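Local coordinates for protein 2-hydroxyisobutyryl-CoA synthetase (Aquincola tertiaricarbonis, PDB 6HDY) that is an acyl-CoA synthetase of the ANL superfamily of AMP-binding enzymes, built from a large N-terminal part and a small C-terminal domain, at residues Arg478-Asn481 with Gln482-Gln485; Ala225-Leu228 with Ala229-Arg233. All blocks are in the same frame, centred on the assembly; numbering follows the deposited sequence.

Interaction 1. Residues Arg478-Asn481 with Gln482-Gln485; sequences RALN and QQLQ
Leu480 carries CG anti to its backbone N (chi1 -176°), while Leu484 sets CG anti to its carbonyl carbon (chi1 -82°); one turn apart, the two side chains therefore run side by side and point the same way. Leu480 CG meets Leu484 CD1 at 3.8 Å. Gln483 reaches back with an extended chain and crosses the same leucine, its OE1 3.5 Å from Leu480 CD1. Gln482, extended beyond CG, runs back alongside Arg478, with its CD 3.2 Å from Arg478 O and its NE2 3.7 Å from Arg478 CB. The i to i+4 backbone bonds of the helix link the same residues. Gln482 N to Arg478 O is 3.0 Å, and Leu484 N reaches Leu480 O at 2.8 Å, whereas the bond from Gln485 N to Asn481 O is weak. Asn481 OD1 accepts a hydrogen bond from Lys451 NZ of strand 450-454. Leu480 and Leu484 both rest on Leu414 of strand 413-419, and the glutamines lie on the exposed flanks. This is an amphipathic C-terminal helix, 474-486, with an i, i+4 leucine pair laid against the mixed sheet of the AMP-binding enzyme C-terminal domain.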
loop_
_atom_site.group_PDB
_atom_site.type_symbol
_atom_site.label_atom_id
_atom_site.label_comp_id
_atom_site.label_asym_id
_atom_site.label_seq_id
_atom_site.Cartn_x
_atom_site.Cartn_y
_atom_site.Cartn_z
ATOM N N ARG A 478 -24.579 -30.901 -1.526
ATOM C CA ARG A 478 -25.495 -31.910 -2.033
ATOM C C ARG A 478 -25.174 -32.273 -3.474
ATOM O O ARG A 478 -25.077 -33.461 -3.770
ATOM C CB ARG A 478 -26.960 -31.511 -1.822
ATOM C CG ARG A 478 -27.295 -31.434 -0.337
ATOM C CD ARG A 478 -28.655 -31.971 -0.018
ATOM N NE ARG A 478 -28.832 -32.140 1.423
ATOM C CZ ARG A 478 -29.819 -31.595 2.125
ATOM N NH1 ARG A 478 -30.731 -30.837 1.525
ATOM N NH2 ARG A 478 -29.911 -31.811 3.430
ATOM N N ALA A 479 -24.880 -31.263 -4.329
ATOM C CA ALA A 479 -24.499 -31.472 -5.730
ATOM C C ALA A 479 -23.236 -32.314 -5.850
ATOM O O ALA A 479 -23.196 -33.225 -6.676
ATOM C CB ALA A 479 -24.301 -30.140 -6.434
ATOM N N LEU A 480 -22.228 -32.039 -4.996
ATOM C CA LEU A 480 -20.959 -32.761 -4.985
ATOM C C LEU A 480 -21.126 -34.208 -4.499
ATOM O O LEU A 480 -20.644 -35.118 -5.176
ATOM C CB LEU A 480 -19.866 -32.004 -4.215
ATOM C CG LEU A 480 -18.444 -32.624 -4.202
ATOM C CD1 LEU A 480 -17.913 -32.909 -5.625
ATOM C CD2 LEU A 480 -17.489 -31.744 -3.460
ATOM N N ASN A 481 -21.824 -34.415 -3.358
ATOM C CA ASN A 481 -22.081 -35.742 -2.791
ATOM C C ASN A 481 -22.795 -36.649 -3.805
ATOM O O ASN A 481 -22.322 -37.753 -4.070
ATOM C CB ASN A 481 -22.860 -35.647 -1.472
ATOM C CG ASN A 481 -22.487 -36.722 -0.471
ATOM O OD1 ASN A 481 -21.547 -37.512 -0.665
ATOM N ND2 ASN A 481 -23.206 -36.765 0.635
ATOM N N GLN A 482 -23.898 -36.141 -4.408
ATOM C CA GLN A 482 -24.701 -36.782 -5.445
ATOM C C GLN A 482 -23.852 -37.115 -6.696
ATOM O O GLN A 482 -24.034 -38.187 -7.275
ATOM C CB GLN A 482 -25.863 -35.862 -5.831
ATOM C CG GLN A 482 -27.027 -35.829 -4.828
ATOM C CD GLN A 482 -27.858 -34.565 -4.912
ATOM O OE1 GLN A 482 -27.920 -33.896 -5.942
ATOM N NE2 GLN A 482 -28.531 -34.215 -3.824
ATOM N N GLN A 483 -22.939 -36.198 -7.111
ATOM C CA GLN A 483 -22.044 -36.397 -8.256
ATOM C C GLN A 483 -21.015 -37.506 -7.925
ATOM O O GLN A 483 -20.739 -38.350 -8.779
ATOM C CB GLN A 483 -21.317 -35.079 -8.616
ATOM C CG GLN A 483 -20.407 -35.174 -9.855
ATOM C CD GLN A 483 -19.282 -34.157 -9.891
ATOM O OE1 GLN A 483 -18.916 -33.534 -8.882
ATOM N NE2 GLN A 483 -18.671 -34.000 -11.057
ATOM N N LEU A 484 -20.464 -37.485 -6.680
ATOM C CA LEU A 484 -19.497 -38.442 -6.134
ATOM C C LEU A 484 -20.124 -39.804 -5.861
ATOM O O LEU A 484 -19.400 -40.795 -5.796
ATOM C CB LEU A 484 -18.845 -37.910 -4.848
ATOM C CG LEU A 484 -17.664 -36.946 -5.002
ATOM C CD1 LEU A 484 -17.394 -36.223 -3.701
ATOM C CD2 LEU A 484 -16.395 -37.674 -5.447
ATOM N N GLN A 485 -21.456 -39.858 -5.690
ATOM C CA GLN A 485 -22.182 -41.106 -5.491
ATOM C C GLN A 485 -22.394 -41.771 -6.860
ATOM O O GLN A 485 -22.371 -43.001 -6.954
ATOM C CB GLN A 485 -23.527 -40.853 -4.798
ATOM C CG GLN A 485 -23.444 -40.737 -3.282
ATOM C CD GLN A 485 -24.749 -40.245 -2.697
ATOM O OE1 GLN A 485 -25.070 -39.060 -2.742
ATOM N NE2 GLN A 485 -25.546 -41.149 -2.158
#

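Interaction 2. Residues Ala225-Leu228 with Ala229-Arg233; sequences AIHL and AEVAR
His227 and Val231, one turn apart, meet in a CH-pi contact. The methyl CG2 of Val231 sits over one face of the imidazole, 3.9 Å from the centroid of the His227 ring and 28° off its normal. Its closest ring atom is His227 CE1, at 3.5 Å from Val231 CG2. The torsion of His227 (chi1 173°) holds CG anti to the backbone N, and CG2 of Val231 stands beside its own backbone N, where it can reach back to that ring.

The polar approach is looser. Glu230 OE2 comes to the ring edge, in its plane, 3.7 Å from His227 ND1, with carboxylate and imidazole planes 87° apart. That carboxylate oxygen is engaged in a salt bridge with Arg462 NE, while the buried His227 ND1 has no partner in the model.

Backbone hydrogen bonds complete the turn. Val231 N bonds His227 O at 3.0 Å, and Ala232 N bonds Leu228 O at 2.8 Å. Ala229 N is shared between Ala225 O and, weakly, Ile226 O.

The apolar side chains pack on the neighbouring helices: Leu228 against Leu206, Val207 and Leu210 of helix 202-213, Ile226 against Val260 and Ile264 of helix 258-268. Helix 222-234 is the crossover helix of a beta-alpha-beta unit between parallel strands 217-220 and 246-249, flanked by neighbouring helices of the AMP-binding enzyme fold.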
loop_
_atom_site.group_PDB
_atom_site.type_symbol
_atom_site.label_atom_id
_atom_site.label_comp_id
_atom_site.label_asym_id
_atom_site.label_seq_id
_atom_site.Cartn_x
_atom_site.Cartn_y
_atom_site.Cartn_z
ATOM N N ALA A 225 3.373 -16.864 -0.173
ATOM C CA ALA A 225 4.697 -17.447 -0.391
ATOM C C ALA A 225 4.612 -18.714 -1.318
ATOM O O ALA A 225 5.383 -18.829 -2.267
ATOM C CB ALA A 225 5.312 -17.805 0.941
ATOM N N ILE A 226 3.627 -19.599 -1.089
ATOM C CA ILE A 226 3.421 -20.782 -1.921
ATOM C C ILE A 226 3.075 -20.359 -3.352
ATOM O O ILE A 226 3.701 -20.861 -4.293
ATOM C CB ILE A 226 2.400 -21.808 -1.313
ATOM C CG1 ILE A 226 3.030 -22.568 -0.126
ATOM C CG2 ILE A 226 1.915 -22.840 -2.368
ATOM C CD1 ILE A 226 2.116 -22.720 1.029
ATOM N N HIS A 227 2.103 -19.426 -3.513
ATOM C CA HIS A 227 1.669 -18.960 -4.832
ATOM C C HIS A 227 2.802 -18.315 -5.626
ATOM O O HIS A 227 2.943 -18.570 -6.827
ATOM C CB HIS A 227 0.441 -18.047 -4.732
ATOM C CG HIS A 227 0.050 -17.395 -6.030
ATOM N ND1 HIS A 227 -0.103 -18.133 -7.195
ATOM C CD2 HIS A 227 -0.213 -16.091 -6.299
ATOM C CE1 HIS A 227 -0.460 -17.264 -8.127
ATOM N NE2 HIS A 227 -0.528 -16.022 -7.644
ATOM N N LEU A 228 3.630 -17.518 -4.937
ATOM C CA LEU A 228 4.780 -16.830 -5.506
ATOM C C LEU A 228 5.850 -17.793 -6.066
ATOM O O LEU A 228 6.452 -17.473 -7.094
ATOM C CB LEU A 228 5.360 -15.844 -4.468
ATOM C CG LEU A 228 6.137 -14.652 -4.993
ATOM C CD1 LEU A 228 5.280 -13.792 -5.915
ATOM C CD2 LEU A 228 6.678 -13.837 -3.844
ATOM N N ALA A 229 6.045 -18.986 -5.440
ATOM C CA ALA A 229 7.009 -19.997 -5.935
ATOM C C ALA A 229 6.535 -20.607 -7.270
ATOM O O ALA A 229 7.356 -20.879 -8.155
ATOM C CB ALA A 229 7.231 -21.088 -4.899
ATOM N N GLU A 230 5.195 -20.777 -7.424
ATOM C CA GLU A 230 4.580 -21.298 -8.652
ATOM C C GLU A 230 4.733 -20.236 -9.710
ATOM O O GLU A 230 5.064 -20.564 -10.841
ATOM C CB GLU A 230 3.093 -21.616 -8.474
ATOM C CG GLU A 230 2.782 -22.689 -7.445
ATOM C CD GLU A 230 1.317 -22.769 -7.063
ATOM O OE1 GLU A 230 0.885 -23.856 -6.622
ATOM O OE2 GLU A 230 0.599 -21.751 -7.204
ATOM N N VAL A 231 4.541 -18.953 -9.340
ATOM C CA VAL A 231 4.741 -17.846 -10.272
ATOM C C VAL A 231 6.234 -17.759 -10.683
ATOM O O VAL A 231 6.509 -17.623 -11.878
ATOM C CB VAL A 231 4.157 -16.502 -9.762
ATOM C CG1 VAL A 231 4.490 -15.356 -10.710
ATOM C CG2 VAL A 231 2.647 -16.608 -9.584
ATOM N N ALA A 232 7.181 -17.903 -9.711
ATOM C CA ALA A 232 8.629 -17.871 -9.974
ATOM C C ALA A 232 8.973 -18.957 -10.984
ATOM O O ALA A 232 9.624 -18.675 -11.993
ATOM C CB ALA A 232 9.422 -18.076 -8.687
ATOM N N ARG A 233 8.463 -20.182 -10.753
ATOM C CA ARG A 233 8.711 -21.294 -11.652
ATOM C C ARG A 233 8.028 -21.065 -13.013
ATOM O O ARG A 233 8.729 -21.154 -14.009
ATOM C CB ARG A 233 8.370 -22.629 -10.987
ATOM C CG ARG A 233 9.331 -22.940 -9.828
ATOM C CD ARG A 233 9.110 -24.308 -9.217
ATOM N NE ARG A 233 7.874 -24.389 -8.436
ATOM C CZ ARG A 233 7.816 -24.241 -7.115
ATOM N NH1 ARG A 233 8.921 -24.013 -6.415
ATOM N NH2 ARG A 233 6.649 -24.325 -6.484
#

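How the interactions relate
From the N terminus, the chain first meets interaction 2, on helix 222-234, and then interaction 1, on helix 474-486 close to the C-terminal end. Each joins consecutive residues of one helix, so neither closes a loop; they follow in series and neither nest nor cross. Interaction 2 belongs to the layer of helices against the five-stranded parallel sheet, in the large N-terminal part. Interaction 1 belongs to the C-terminal domain and its mixed sheet. Their centres are 33 Å apart and their nearest atoms about 20 Å, without touching. A loop residue of the C-terminal part, Arg462, meets helix 222-234 and so brings the two parts of the fold together there.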